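Long-range contacts in periplasmic branched-chain amino acid-binding protein (Burkholderia mallei, PDB 3I09), which probably captures a branched-chain amino acid or related small carboxylate in the periplasm for an ABC transporter, and holds acetoacetic acid in this crystal: residues 19-25 and 277-283; 8-14 and 48-54; 118-122 and 282-286; 74-80 and 97-103. One frame throughout, in Å; residues are numbered along the deposited sequence.

Contact 1 (19-25 and 277-283); sequences DIDGQGG and SSLQAAD
The amide of Q280 reaches over the turn 19-21 and spends both N-H groups of NE2 on backbone carbonyls. NE2 to D21 O is 3.0 Å, in the carbonyl plane on a lone pair, with D21 O also lying in the plane of the amide. NE2 to D19 O is 3.1 Å but bent at 139°, the donor standing 38° above that carbonyl plane. The carbonyl of the intervening residue, I20 O, accepts S277 OG at 2.6 Å. Beside this polar row the I20 and L279 side chains run in the same direction, CD1 to CD1 4.0 Å. D21 OD1 lies 2.5 Å from D283 OD2. Water 1 donates to the other oxygen of each, and T11 OG1 also bonds D21 OD2. What steadies the Q280 amide is S277 N, which donates to Q280 OE1 at 2.9 Å. A chi1 of 73° sets S277 OG between its backbone N and carbonyl carbon, where it accepts from Q280 N while donating to I20 O. S277 and Q280 thus form a capping box at the start of helix 278-297, whose S277 hydroxyl and Q280 amide also bond the turn leading into helix 22-36; I20 of that turn lines the acetoacetic acid pocket.

Contact 2 (8-14 and 48-54); sequences GFITDMS and VYADHQN
Two neighbouring parallel strands of the six-stranded sheet, 8-11 and 48-51, meet here with their carboxy-terminal loops, the edge where type I periplasmic binding proteins build their ligand cleft. The segment axes run 4.6 Å apart at 13°, and the ladder alternates: F9 N to V48 O, A50 N to F9 O, a weak T11 N to A50 O, and H52 N to T11 O. Past the strands, side chains take over. D51 OD1 accepts M13 N at 3.0 Å and Q53 N from opposite faces of the carboxylate, the second bond making an Asx turn. Its OD2 takes S14 OG at 2.6 Å on the syn lone pair, so three bonds fix the group's rotation. D12 OD1 forms a second Asx turn with S14 N and also accepts G15 N, while N54 ND2 comes down almost perpendicularly on D12 OD2 at 2.9 Å, an oxygen shared with Y17 N. The H52 ring, swung back by a chi1 of 58°, lies over the T11-D12 peptide, with T11 C 3.5 Å above its centre, and NE2 bonds T79 O. The selenium of selenomethionine M13 sits obliquely beside Y49. Helix 56-69 packs on I10, V48 and A50, helix 22-36 covers F9 and Y49, and strand 72-77 flanks strand 5-11 on the side away from 43-51.

Contact 3 (118-122 and 282-286); sequences VHYAY and ADYSS. With AAE (acetoacetic acid), chain C.
Y120, just past the end of strand 117-119, lays its ring against helix 278-297 and carries most of this contact. Its CG lies anti to the backbone N (chi1 -161°), which sends the ring out to S285 and S286. S286 CB stands 3.7 Å from the ring centroid and only 2° off the normal, a CH-pi contact over the middle of one face. S286 CA lies over the same face nearer the phenol end, 3.5 Å from Y120 CZ. At the ring edge, in its plane, S285 OG comes within 2.6 Å of Y120 OH. Y120 OH also bonds T289 OG1, and S285 OG bonds D316 OD2. The buried phenol oxygen therefore sits in a small network of hydroxyls and one carboxylate. The S286 hydroxyl turns back to D283 O at 2.9 Å, leaving CB to meet the ring. Next along the chain, A121 touches the helix by its methyl alone, CB to A282 CB 3.7 Å, and its carbonyl bonds H331. Y122 then heads for the ligand: its OH is 3.6 Å from C5 of acetoacetic acid and bonds G102 O. Strand 117-119 pairs with strand 97-100, whose I99 touches Y120 and S286, while M329 of strand 329-338 also touches the Y120 ring.

Contact 4 (74-80 and 97-103); sequences LLVGGTN and VYINIGA. With AAE (acetoacetic acid), chain C.
L74 CD1 nestles against I99 CG1 at 3.7 Å and against V97 CG1, beginning an apolar layer that V76 and I101 extend on the same side of the sheet. V76 CG1 and I101 CD1 meet at 4.0 Å. On the other side L75 and Y98 lie alongside each other, L75 CD2 to Y98 CD1 3.7 Å. The long Y98 side chain, CG anti to the backbone N (chi1 174°), carries CE1 on to G77 CA, where the absence of a side chain lets ring and backbone touch. The parallel strands cross at -20° and are joined by nearly straight bonds: L75 N to V97 O at 178°, I99 N to L75 O, and G77 N to I99 O at 2.8 Å. G77 O then accepts I101 N and, weakly, G102 N as the strand ends. Here polarity begins. N100 ND2 donates to Y98 OH at 3.0 Å and to water 2, which probably donates to G78 O, while N100 OD1 receives A103 N in plane on a lone pair. Y98 OH also bonds A84 O of the crossover helix 81-94. At the tip, N80 N donates to the keto oxygen O8 of acetoacetic acid at 2.9 Å, and G102 O lies 2.7 Å from that O8. A103 CA approaches carboxylate O1 to 3.3 Å. Backbone N-H groups (N80, G104) and hydroxyls (S81, Y150) thus share the ligand, this contact supplying the N-H for its keto end.

Contacts 2, 3 and 4 all reach the six-stranded sheet, and 2 and 4 are joined where strand 5-11 pairs with 72-77. Contacts 1 and 3 share A282 and D283 on helix 278-297. Contacts 1, 3 and 4 are buried, whereas contact 2 opens partly to solvent at M13, S14, Y49 and Q53. Their chemistry follows place: sheet ladders dominate 2 and 4, side-chain amides and hydroxyls gripping backbone carry 1, and one aromatic face carries 3. Polar ties bind them together, D21 to T11 between 1 and 2, H52 to T79 between 2 and 4, and H119 to A103 between 3 and 4. Ligand-pocket residues occur in 1, 3 and 4.

Contact 1 (19-25 and 277-283)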
loop_
_atom_site.group_PDB
_atom_site.type_symbol
_atom_site.label_atom_id
_atom_site.label_comp_id
_atom_site.label_asym_id
_atom_site.label_seq_id
_atom_site.Cartn_x
_atom_site.Cartn_y
_atom_site.Cartn_z
ATOM N N ASP A 19 -0.664 0.191 12.853
ATOM C CA ASP A 19 -1.914 0.969 12.891
ATOM C C ASP A 19 -2.551 1.043 11.540
ATOM O O ASP A 19 -3.766 1.017 11.435
ATOM C CB ASP A 19 -1.687 2.402 13.401
ATOM C CG ASP A 19 -1.348 2.473 14.857
ATOM O OD1 ASP A 19 -1.756 1.583 15.632
ATOM O OD2 ASP A 19 -0.674 3.460 15.227
ATOM N N ILE A 20 -1.746 1.152 10.482
ATOM C CA ILE A 20 -2.299 1.350 9.133
ATOM C C ILE A 20 -2.833 0.024 8.521
ATOM O O ILE A 20 -3.567 0.024 7.534
ATOM C CB ILE A 20 -1.248 2.002 8.170
ATOM C CG1 ILE A 20 0.010 1.144 8.059
ATOM C CG2 ILE A 20 -0.880 3.424 8.602
ATOM C CD1 ILE A 20 0.938 1.605 6.951
ATOM N N ASP A 21 -2.452 -1.112 9.099
ATOM C CA ASP A 21 -2.854 -2.421 8.597
ATOM C C ASP A 21 -3.020 -3.320 9.814
ATOM O O ASP A 21 -4.048 -3.209 10.537
ATOM C CB ASP A 21 -1.843 -2.955 7.545
ATOM C CG ASP A 21 -2.314 -4.246 6.865
ATOM O OD1 ASP A 21 -3.565 -4.401 6.648
ATOM O OD2 ASP A 21 -1.450 -5.110 6.511
ATOM N N GLY A 22 -2.037 -4.171 10.108
ATOM C CA GLY A 22 -2.021 -4.890 11.389
ATOM C C GLY A 22 -3.311 -5.632 11.742
ATOM O O GLY A 22 -3.947 -6.253 10.871
ATOM N N GLN A 23 -3.671 -5.608 13.032
ATOM C CA GLN A 23 -4.846 -6.297 13.544
ATOM C C GLN A 23 -6.133 -5.834 12.848
ATOM O O GLN A 23 -7.046 -6.615 12.636
ATOM C CB GLN A 23 -4.970 -6.123 15.084
ATOM C CG GLN A 23 -6.410 -6.373 15.645
ATOM N N GLY A 24 -6.195 -4.557 12.501
ATOM C CA GLY A 24 -7.339 -3.999 11.784
ATOM C C GLY A 24 -7.540 -4.653 10.436
ATOM O O GLY A 24 -8.654 -4.941 10.010
ATOM N N GLY A 25 -6.436 -4.917 9.780
ATOM C CA GLY A 25 -6.460 -5.611 8.482
ATOM C C GLY A 25 -6.968 -7.020 8.633
ATOM O O GLY A 25 -7.747 -7.492 7.810
ATOM N N SER A 277 -8.073 2.639 7.155
ATOM C CA SER A 277 -7.179 3.096 6.108
ATOM C C SER A 277 -7.522 2.411 4.781
ATOM O O SER A 277 -8.284 1.423 4.733
ATOM C CB SER A 277 -5.719 2.733 6.413
ATOM O OG SER A 277 -5.469 1.321 6.248
ATOM N N SER A 278 -6.920 2.901 3.715
ATOM C CA SER A 278 -7.072 2.282 2.402
ATOM C C SER A 278 -6.555 0.798 2.372
ATOM O O SER A 278 -7.070 -0.021 1.612
ATOM C CB SER A 278 -6.367 3.123 1.331
ATOM O OG SER A 278 -4.966 3.203 1.580
ATOM N N LEU A 279 -5.580 0.462 3.222
ATOM C CA LEU A 279 -5.096 -0.914 3.299
ATOM C C LEU A 279 -6.111 -1.848 3.914
ATOM O O LEU A 279 -6.296 -2.958 3.459
ATOM C CB LEU A 279 -3.757 -0.978 4.057
ATOM C CG LEU A 279 -2.652 -0.065 3.572
ATOM C CD1 LEU A 279 -1.406 -0.318 4.397
ATOM C CD2 LEU A 279 -2.350 -0.241 2.057
ATOM N N GLN A 280 -6.745 -1.413 5.004
ATOM C CA GLN A 280 -7.744 -2.204 5.680
ATOM C C GLN A 280 -8.972 -2.447 4.788
ATOM O O GLN A 280 -9.468 -3.581 4.692
ATOM C CB GLN A 280 -8.076 -1.549 7.033
ATOM C CG GLN A 280 -6.894 -1.713 8.021
ATOM C CD GLN A 280 -6.667 -0.590 9.006
ATOM O OE1 GLN A 280 -7.282 0.490 8.938
ATOM N NE2 GLN A 280 -5.760 -0.845 9.965
ATOM N N ALA A 281 -9.400 -1.405 4.078
ATOM C CA ALA A 281 -10.420 -1.537 3.007
ATOM C C ALA A 281 -10.025 -2.516 1.914
ATOM O O ALA A 281 -10.784 -3.440 1.544
ATOM C CB ALA A 281 -10.738 -0.129 2.385
ATOM N N ALA A 282 -8.820 -2.336 1.382
ATOM C CA ALA A 282 -8.284 -3.230 0.331
ATOM C C ALA A 282 -8.145 -4.689 0.788
ATOM O O ALA A 282 -8.423 -5.606 0.009
ATOM C CB ALA A 282 -6.956 -2.706 -0.172
ATOM N N ASP A 283 -7.760 -4.912 2.059
ATOM C CA ASP A 283 -7.713 -6.261 2.623
ATOM C C ASP A 283 -9.070 -6.965 2.469
ATOM O O ASP A 283 -9.138 -8.128 2.003
ATOM C CB ASP A 283 -7.338 -6.250 4.119
ATOM C CG ASP A 283 -5.881 -5.873 4.412
ATOM O OD1 ASP A 283 -4.997 -6.052 3.548
ATOM O OD2 ASP A 283 -5.642 -5.385 5.571
HETATM O O HOH W 1 -2.187 -5.309 3.949
#

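Contact 2 (8-14 and 48-54)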
loop_
_atom_site.group_PDB
_atom_site.type_symbol
_atom_site.label_atom_id
_atom_site.label_comp_id
_atom_site.label_asym_id
_atom_site.label_seq_id
_atom_site.Cartn_x
_atom_site.Cartn_y
_atom_site.Cartn_z
ATOM N N GLY A 8 -4.274 -17.120 4.592
ATOM C CA GLY A 8 -3.270 -16.719 5.563
ATOM C C GLY A 8 -2.893 -15.267 5.330
ATOM O O GLY A 8 -2.759 -14.841 4.191
ATOM N N PHE A 9 -2.756 -14.514 6.414
ATOM C CA PHE A 9 -2.445 -13.112 6.370
ATOM C C PHE A 9 -1.183 -12.879 7.181
ATOM O O PHE A 9 -1.130 -13.235 8.359
ATOM C CB PHE A 9 -3.607 -12.323 6.961
ATOM C CG PHE A 9 -3.407 -10.815 7.001
ATOM C CD1 PHE A 9 -2.998 -10.116 5.888
ATOM C CD2 PHE A 9 -3.686 -10.102 8.167
ATOM C CE1 PHE A 9 -2.857 -8.688 5.928
ATOM C CE2 PHE A 9 -3.545 -8.728 8.225
ATOM C CZ PHE A 9 -3.173 -8.018 7.116
ATOM N N ILE A 10 -0.200 -12.268 6.544
ATOM C CA ILE A 10 1.089 -11.973 7.201
ATOM C C ILE A 10 1.426 -10.506 7.045
ATOM O O ILE A 10 1.534 -9.973 5.919
ATOM C CB ILE A 10 2.244 -12.823 6.666
ATOM C CG1 ILE A 10 1.907 -14.302 6.709
ATOM C CG2 ILE A 10 3.526 -12.496 7.503
ATOM C CD1 ILE A 10 3.024 -15.221 6.148
ATOM N N THR A 11 1.560 -9.820 8.168
ATOM C CA THR A 11 1.774 -8.388 8.170
ATOM C C THR A 11 2.471 -7.965 9.439
ATOM O O THR A 11 2.761 -8.797 10.310
ATOM C CB THR A 11 0.421 -7.601 7.991
ATOM O OG1 THR A 11 0.706 -6.256 7.562
ATOM C CG2 THR A 11 -0.418 -7.582 9.292
ATOM N N ASP A 12 2.840 -6.701 9.514
ATOM C CA ASP A 12 3.424 -6.149 10.756
ATOM C C ASP A 12 2.267 -5.886 11.744
ATOM O O ASP A 12 1.442 -4.992 11.518
ATOM C CB ASP A 12 4.139 -4.835 10.474
ATOM C CG ASP A 12 4.640 -4.138 11.737
ATOM O OD1 ASP A 12 4.686 -4.795 12.783
ATOM O OD2 ASP A 12 4.999 -2.930 11.662
HETATM N N MSE A 13 2.220 -6.653 12.825
HETATM C CA MSE A 13 1.168 -6.444 13.826
HETATM C C MSE A 13 1.675 -5.748 15.074
HETATM O O MSE A 13 0.899 -5.484 15.993
HETATM C CB MSE A 13 0.488 -7.764 14.172
HETATM C CG MSE A 13 -0.409 -8.234 13.069
HETATM SE SE MSE A 13 -1.086 -10.004 13.431
HETATM C CE MSE A 13 -2.356 -9.574 14.819
ATOM N N SER A 14 2.975 -5.425 15.109
ATOM C CA SER A 14 3.582 -4.886 16.329
ATOM C C SER A 14 4.450 -3.635 16.204
ATOM O O SER A 14 4.724 -2.995 17.213
ATOM C CB SER A 14 4.390 -5.988 17.046
ATOM O OG SER A 14 5.327 -6.653 16.205
ATOM N N VAL A 48 -5.870 -17.915 8.964
ATOM C CA VAL A 48 -4.705 -17.931 9.820
ATOM C C VAL A 48 -3.881 -16.653 9.616
ATOM O O VAL A 48 -3.978 -15.999 8.585
ATOM C CB VAL A 48 -3.874 -19.200 9.588
ATOM C CG1 VAL A 48 -4.722 -20.464 9.979
ATOM C CG2 VAL A 48 -3.339 -19.281 8.119
ATOM N N TYR A 49 -3.100 -16.281 10.632
ATOM C CA TYR A 49 -2.334 -15.046 10.557
ATOM C C TYR A 49 -1.025 -15.119 11.296
ATOM O O TYR A 49 -0.834 -15.995 12.132
ATOM C CB TYR A 49 -3.182 -13.884 11.061
ATOM C CG TYR A 49 -3.541 -14.001 12.518
ATOM C CD1 TYR A 49 -4.647 -14.730 12.922
ATOM C CD2 TYR A 49 -2.780 -13.367 13.484
ATOM C CE1 TYR A 49 -4.978 -14.839 14.270
ATOM C CE2 TYR A 49 -3.109 -13.475 14.832
ATOM C CZ TYR A 49 -4.186 -14.216 15.204
ATOM O OH TYR A 49 -4.505 -14.308 16.537
ATOM N N ALA A 50 -0.118 -14.212 10.977
ATOM C CA ALA A 50 1.156 -14.141 11.668
ATOM C C ALA A 50 1.676 -12.724 11.620
ATOM O O ALA A 50 1.401 -11.987 10.669
ATOM C CB ALA A 50 2.174 -15.118 11.034
ATOM N N ASP A 51 2.417 -12.351 12.662
ATOM C CA ASP A 51 3.122 -11.060 12.720
ATOM C C ASP A 51 4.523 -11.312 12.193
ATOM O O ASP A 51 5.288 -12.093 12.806
ATOM C CB ASP A 51 3.231 -10.624 14.189
ATOM C CG ASP A 51 3.937 -9.298 14.377
ATOM O OD1 ASP A 51 4.375 -8.647 13.393
ATOM O OD2 ASP A 51 4.057 -8.877 15.558
ATOM N N HIS A 52 4.884 -10.697 11.072
ATOM C CA HIS A 52 6.261 -10.869 10.557
ATOM C C HIS A 52 7.317 -10.047 11.258
ATOM O O HIS A 52 8.504 -10.238 10.996
ATOM C CB HIS A 52 6.376 -10.713 9.030
ATOM C CG HIS A 52 5.924 -9.403 8.463
ATOM N ND1 HIS A 52 6.282 -8.170 8.969
ATOM C CD2 HIS A 52 5.237 -9.151 7.321
ATOM C CE1 HIS A 52 5.817 -7.221 8.179
ATOM N NE2 HIS A 52 5.164 -7.791 7.178
ATOM N N GLN A 53 6.882 -9.134 12.116
ATOM C CA GLN A 53 7.802 -8.306 12.897
ATOM C C GLN A 53 8.770 -7.539 11.987
ATOM O O GLN A 53 9.879 -7.225 12.381
ATOM C CB GLN A 53 8.577 -9.185 13.890
ATOM C CG GLN A 53 7.693 -10.190 14.646
ATOM C CD GLN A 53 8.363 -10.778 15.861
ATOM O OE1 GLN A 53 9.031 -10.067 16.635
ATOM N NE2 GLN A 53 8.178 -12.075 16.058
ATOM N N ASN A 54 8.343 -7.222 10.772
ATOM C CA ASN A 54 9.223 -6.561 9.789
ATOM C C ASN A 54 10.516 -7.312 9.467
ATOM O O ASN A 54 11.546 -6.696 9.173
ATOM C CB ASN A 54 9.474 -5.111 10.178
ATOM C CG ASN A 54 8.222 -4.311 10.088
ATOM O OD1 ASN A 54 7.614 -4.261 9.021
ATOM N ND2 ASN A 54 7.802 -3.687 11.217
#

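Contact 3 (118-122 and 282-286)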
loop_
_atom_site.group_PDB
_atom_site.type_symbol
_atom_site.label_atom_id
_atom_site.label_comp_id
_atom_site.label_asym_id
_atom_site.label_seq_id
_atom_site.Cartn_x
_atom_site.Cartn_y
_atom_site.Cartn_z
ATOM N N VAL A 118 -0.742 -10.877 -7.291
ATOM C CA VAL A 118 -1.604 -9.753 -7.528
ATOM C C VAL A 118 -1.148 -8.630 -6.597
ATOM O O VAL A 118 -0.995 -8.866 -5.393
ATOM C CB VAL A 118 -3.066 -10.110 -7.239
ATOM C CG1 VAL A 118 -3.979 -8.876 -7.417
ATOM C CG2 VAL A 118 -3.491 -11.254 -8.159
ATOM N N HIS A 119 -0.977 -7.420 -7.150
ATOM C CA HIS A 119 -0.629 -6.248 -6.349
ATOM C C HIS A 119 -1.866 -5.363 -6.340
ATOM O O HIS A 119 -2.234 -4.756 -7.341
ATOM C CB HIS A 119 0.626 -5.547 -6.893
ATOM C CG HIS A 119 1.354 -4.717 -5.856
ATOM N ND1 HIS A 119 2.425 -3.913 -6.176
ATOM C CD2 HIS A 119 1.217 -4.633 -4.511
ATOM C CE1 HIS A 119 2.868 -3.312 -5.086
ATOM N NE2 HIS A 119 2.158 -3.732 -4.055
ATOM N N TYR A 120 -2.545 -5.345 -5.194
ATOM C CA TYR A 120 -3.949 -5.000 -5.174
ATOM C C TYR A 120 -4.300 -3.525 -4.960
ATOM O O TYR A 120 -5.267 -3.040 -5.575
ATOM C CB TYR A 120 -4.706 -5.842 -4.150
ATOM C CG TYR A 120 -6.215 -5.903 -4.357
ATOM C CD1 TYR A 120 -6.785 -6.873 -5.181
ATOM C CD2 TYR A 120 -7.081 -5.053 -3.637
ATOM C CE1 TYR A 120 -8.170 -6.974 -5.326
ATOM C CE2 TYR A 120 -8.478 -5.130 -3.798
ATOM C CZ TYR A 120 -9.012 -6.116 -4.627
ATOM O OH TYR A 120 -10.371 -6.225 -4.822
ATOM N N ALA A 121 -3.581 -2.844 -4.069
ATOM C CA ALA A 121 -4.033 -1.531 -3.555
ATOM C C ALA A 121 -3.345 -0.297 -4.115
ATOM O O ALA A 121 -4.007 0.697 -4.451
ATOM C CB ALA A 121 -3.983 -1.510 -2.032
ATOM N N TYR A 122 -2.029 -0.332 -4.180
ATOM C CA TYR A 122 -1.213 0.807 -4.618
ATOM C C TYR A 122 0.184 0.282 -4.936
ATOM O O TYR A 122 0.511 -0.825 -4.568
ATOM C CB TYR A 122 -1.102 1.902 -3.561
ATOM C CG TYR A 122 -0.213 1.551 -2.419
ATOM C CD1 TYR A 122 -0.583 0.570 -1.503
ATOM C CD2 TYR A 122 1.074 2.073 -2.323
ATOM C CE1 TYR A 122 0.284 0.186 -0.453
ATOM C CE2 TYR A 122 1.927 1.729 -1.256
ATOM C CZ TYR A 122 1.545 0.773 -0.354
ATOM O OH TYR A 122 2.407 0.420 0.671
ATOM N N ALA A 282 -8.820 -2.336 1.382
ATOM C CA ALA A 282 -8.284 -3.230 0.331
ATOM C C ALA A 282 -8.145 -4.689 0.788
ATOM O O ALA A 282 -8.423 -5.606 0.009
ATOM C CB ALA A 282 -6.956 -2.706 -0.172
ATOM N N ASP A 283 -7.760 -4.912 2.059
ATOM C CA ASP A 283 -7.713 -6.261 2.623
ATOM C C ASP A 283 -9.070 -6.965 2.469
ATOM O O ASP A 283 -9.138 -8.128 2.003
ATOM C CB ASP A 283 -7.338 -6.250 4.119
ATOM C CG ASP A 283 -5.881 -5.873 4.412
ATOM O OD1 ASP A 283 -4.997 -6.052 3.548
ATOM O OD2 ASP A 283 -5.642 -5.385 5.571
ATOM N N TYR A 284 -10.142 -6.285 2.895
ATOM C CA TYR A 284 -11.489 -6.825 2.783
ATOM C C TYR A 284 -11.822 -7.079 1.302
ATOM O O TYR A 284 -12.276 -8.173 0.938
ATOM C CB TYR A 284 -12.498 -5.887 3.448
ATOM C CG TYR A 284 -13.951 -6.304 3.357
ATOM C CD1 TYR A 284 -14.625 -6.278 2.154
ATOM C CD2 TYR A 284 -14.658 -6.715 4.494
ATOM C CE1 TYR A 284 -15.970 -6.655 2.063
ATOM C CE2 TYR A 284 -16.022 -7.055 4.420
ATOM C CZ TYR A 284 -16.642 -7.055 3.191
ATOM O OH TYR A 284 -17.934 -7.413 3.094
ATOM N N SER A 285 -11.569 -6.100 0.448
ATOM C CA SER A 285 -11.950 -6.213 -0.964
ATOM C C SER A 285 -11.227 -7.356 -1.667
ATOM O O SER A 285 -11.800 -8.061 -2.483
ATOM C CB SER A 285 -11.655 -4.885 -1.698
ATOM O OG SER A 285 -11.880 -4.986 -3.094
ATOM N N SER A 286 -9.941 -7.499 -1.371
ATOM C CA SER A 286 -9.090 -8.503 -2.019
ATOM C C SER A 286 -9.583 -9.898 -1.669
ATOM O O SER A 286 -9.591 -10.794 -2.521
ATOM C CB SER A 286 -7.597 -8.324 -1.626
ATOM O OG SER A 286 -7.417 -8.670 -0.278
HETATM O O1 AAE C . 6.027 -1.319 1.078
HETATM C C2 AAE C . 6.325 -0.893 2.208
HETATM O O3 AAE C . 7.303 -1.329 2.854
HETATM C C4 AAE C . 5.498 0.241 2.789
HETATM C C5 AAE C . 4.371 -0.280 3.636
HETATM O O8 AAE C . 4.048 -1.492 3.623
HETATM C C9 AAE C . 3.573 0.769 4.353
#

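Contact 4 (74-80 and 97-103)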
loop_
_atom_site.group_PDB
_atom_site.type_symbol
_atom_site.label_atom_id
_atom_site.label_comp_id
_atom_site.label_asym_id
_atom_site.label_seq_id
_atom_site.Cartn_x
_atom_site.Cartn_y
_atom_site.Cartn_z
ATOM N N LEU A 74 -4.830 -19.227 -0.182
ATOM C CA LEU A 74 -4.487 -17.819 -0.480
ATOM C C LEU A 74 -3.527 -17.286 0.582
ATOM O O LEU A 74 -3.787 -17.429 1.786
ATOM C CB LEU A 74 -5.733 -16.926 -0.464
ATOM C CG LEU A 74 -5.513 -15.401 -0.511
ATOM C CD1 LEU A 74 -4.877 -14.963 -1.850
ATOM C CD2 LEU A 74 -6.823 -14.608 -0.239
ATOM N N LEU A 75 -2.463 -16.638 0.115
ATOM C CA LEU A 75 -1.588 -15.816 0.950
ATOM C C LEU A 75 -1.878 -14.351 0.683
ATOM O O LEU A 75 -1.762 -13.851 -0.466
ATOM C CB LEU A 75 -0.121 -16.136 0.709
ATOM C CG LEU A 75 0.890 -15.340 1.524
ATOM C CD1 LEU A 75 0.704 -15.624 3.033
ATOM C CD2 LEU A 75 2.361 -15.612 1.039
ATOM N N VAL A 76 -2.293 -13.657 1.736
ATOM C CA VAL A 76 -2.502 -12.219 1.697
ATOM C C VAL A 76 -1.289 -11.572 2.329
ATOM O O VAL A 76 -1.016 -11.791 3.507
ATOM C CB VAL A 76 -3.757 -11.749 2.438
ATOM C CG1 VAL A 76 -3.909 -10.191 2.314
ATOM C CG2 VAL A 76 -5.013 -12.475 1.855
ATOM N N GLY A 77 -0.600 -10.756 1.541
ATOM C CA GLY A 77 0.611 -10.065 1.965
ATOM C C GLY A 77 0.250 -8.702 2.520
ATOM O O GLY A 77 -0.428 -7.897 1.877
ATOM N N GLY A 78 0.752 -8.404 3.715
ATOM C CA GLY A 78 0.529 -7.104 4.327
ATOM C C GLY A 78 1.664 -6.133 4.056
ATOM O O GLY A 78 2.162 -6.018 2.934
ATOM N N THR A 79 2.030 -5.387 5.082
ATOM C CA THR A 79 2.985 -4.297 4.942
ATOM C C THR A 79 4.429 -4.824 4.853
ATOM O O THR A 79 4.705 -5.995 5.117
ATOM C CB THR A 79 2.821 -3.303 6.110
ATOM O OG1 THR A 79 2.848 -4.009 7.348
ATOM C CG2 THR A 79 1.458 -2.532 6.010
ATOM N N ASN A 80 5.308 -3.927 4.414
ATOM C CA ASN A 80 6.752 -4.106 4.364
ATOM C C ASN A 80 7.190 -4.808 3.063
ATOM O O ASN A 80 6.976 -6.010 2.891
ATOM C CB ASN A 80 7.276 -4.805 5.613
ATOM C CG ASN A 80 8.811 -4.866 5.638
ATOM O OD1 ASN A 80 9.448 -5.154 4.595
ATOM N ND2 ASN A 80 9.413 -4.604 6.813
ATOM N N VAL A 97 -1.543 -18.825 -4.990
ATOM C CA VAL A 97 -2.067 -17.484 -5.175
ATOM C C VAL A 97 -1.666 -16.524 -4.042
ATOM O O VAL A 97 -1.866 -16.806 -2.847
ATOM C CB VAL A 97 -3.626 -17.494 -5.325
ATOM C CG1 VAL A 97 -4.187 -16.036 -5.492
ATOM C CG2 VAL A 97 -4.041 -18.425 -6.505
ATOM N N TYR A 98 -1.081 -15.402 -4.437
ATOM C CA TYR A 98 -0.522 -14.436 -3.530
ATOM C C TYR A 98 -1.067 -13.041 -3.892
ATOM O O TYR A 98 -0.787 -12.511 -4.991
ATOM C CB TYR A 98 1.002 -14.466 -3.628
ATOM C CG TYR A 98 1.744 -13.387 -2.830
ATOM C CD1 TYR A 98 1.447 -13.118 -1.493
ATOM C CD2 TYR A 98 2.781 -12.676 -3.418
ATOM C CE1 TYR A 98 2.159 -12.162 -0.778
ATOM C CE2 TYR A 98 3.492 -11.721 -2.730
ATOM C CZ TYR A 98 3.184 -11.460 -1.418
ATOM O OH TYR A 98 3.893 -10.492 -0.770
ATOM N N ILE A 99 -1.810 -12.446 -2.961
ATOM C CA ILE A 99 -2.306 -11.111 -3.166
ATOM C C ILE A 99 -1.676 -10.203 -2.133
ATOM O O ILE A 99 -1.826 -10.403 -0.917
ATOM C CB ILE A 99 -3.825 -11.051 -3.072
ATOM C CG1 ILE A 99 -4.423 -12.010 -4.087
ATOM C CG2 ILE A 99 -4.291 -9.613 -3.345
ATOM C CD1 ILE A 99 -5.960 -12.066 -4.039
ATOM N N ASN A 100 -0.902 -9.240 -2.607
ATOM C CA ASN A 100 -0.278 -8.269 -1.720
ATOM C C ASN A 100 -1.025 -6.938 -1.680
ATOM O O ASN A 100 -1.312 -6.341 -2.728
ATOM C CB ASN A 100 1.166 -8.015 -2.072
ATOM C CG ASN A 100 1.853 -7.203 -0.975
ATOM O OD1 ASN A 100 1.603 -6.013 -0.853
ATOM N ND2 ASN A 100 2.647 -7.875 -0.122
ATOM N N ILE A 101 -1.380 -6.514 -0.460
ATOM C CA ILE A 101 -2.057 -5.236 -0.256
ATOM C C ILE A 101 -1.134 -4.176 0.369
ATOM O O ILE A 101 -1.004 -3.049 -0.142
ATOM C CB ILE A 101 -3.294 -5.392 0.677
ATOM C CG1 ILE A 101 -4.471 -6.060 -0.062
ATOM C CG2 ILE A 101 -3.755 -4.032 1.195
ATOM C CD1 ILE A 101 -4.222 -7.393 -0.526
ATOM N N GLY A 102 -0.507 -4.515 1.495
ATOM C CA GLY A 102 0.109 -3.485 2.305
ATOM C C GLY A 102 1.413 -2.905 1.782
ATOM O O GLY A 102 1.762 -1.775 2.145
ATOM N N ALA A 103 2.121 -3.658 0.938
ATOM C CA ALA A 103 3.446 -3.285 0.473
ATOM C C ALA A 103 3.354 -2.524 -0.833
ATOM O O ALA A 103 2.450 -2.726 -1.624
ATOM C CB ALA A 103 4.348 -4.526 0.310
HETATM O O1 AAE C . 6.027 -1.319 1.078
HETATM C C2 AAE C . 6.325 -0.893 2.208
HETATM O O3 AAE C . 7.303 -1.329 2.854
HETATM C C4 AAE C . 5.498 0.241 2.789
HETATM C C5 AAE C . 4.371 -0.280 3.636
HETATM O O8 AAE C . 4.048 -1.492 3.623
HETATM C C9 AAE C . 3.573 0.769 4.353
HETATM O O HOH W 2 4.207 -7.920 2.490
#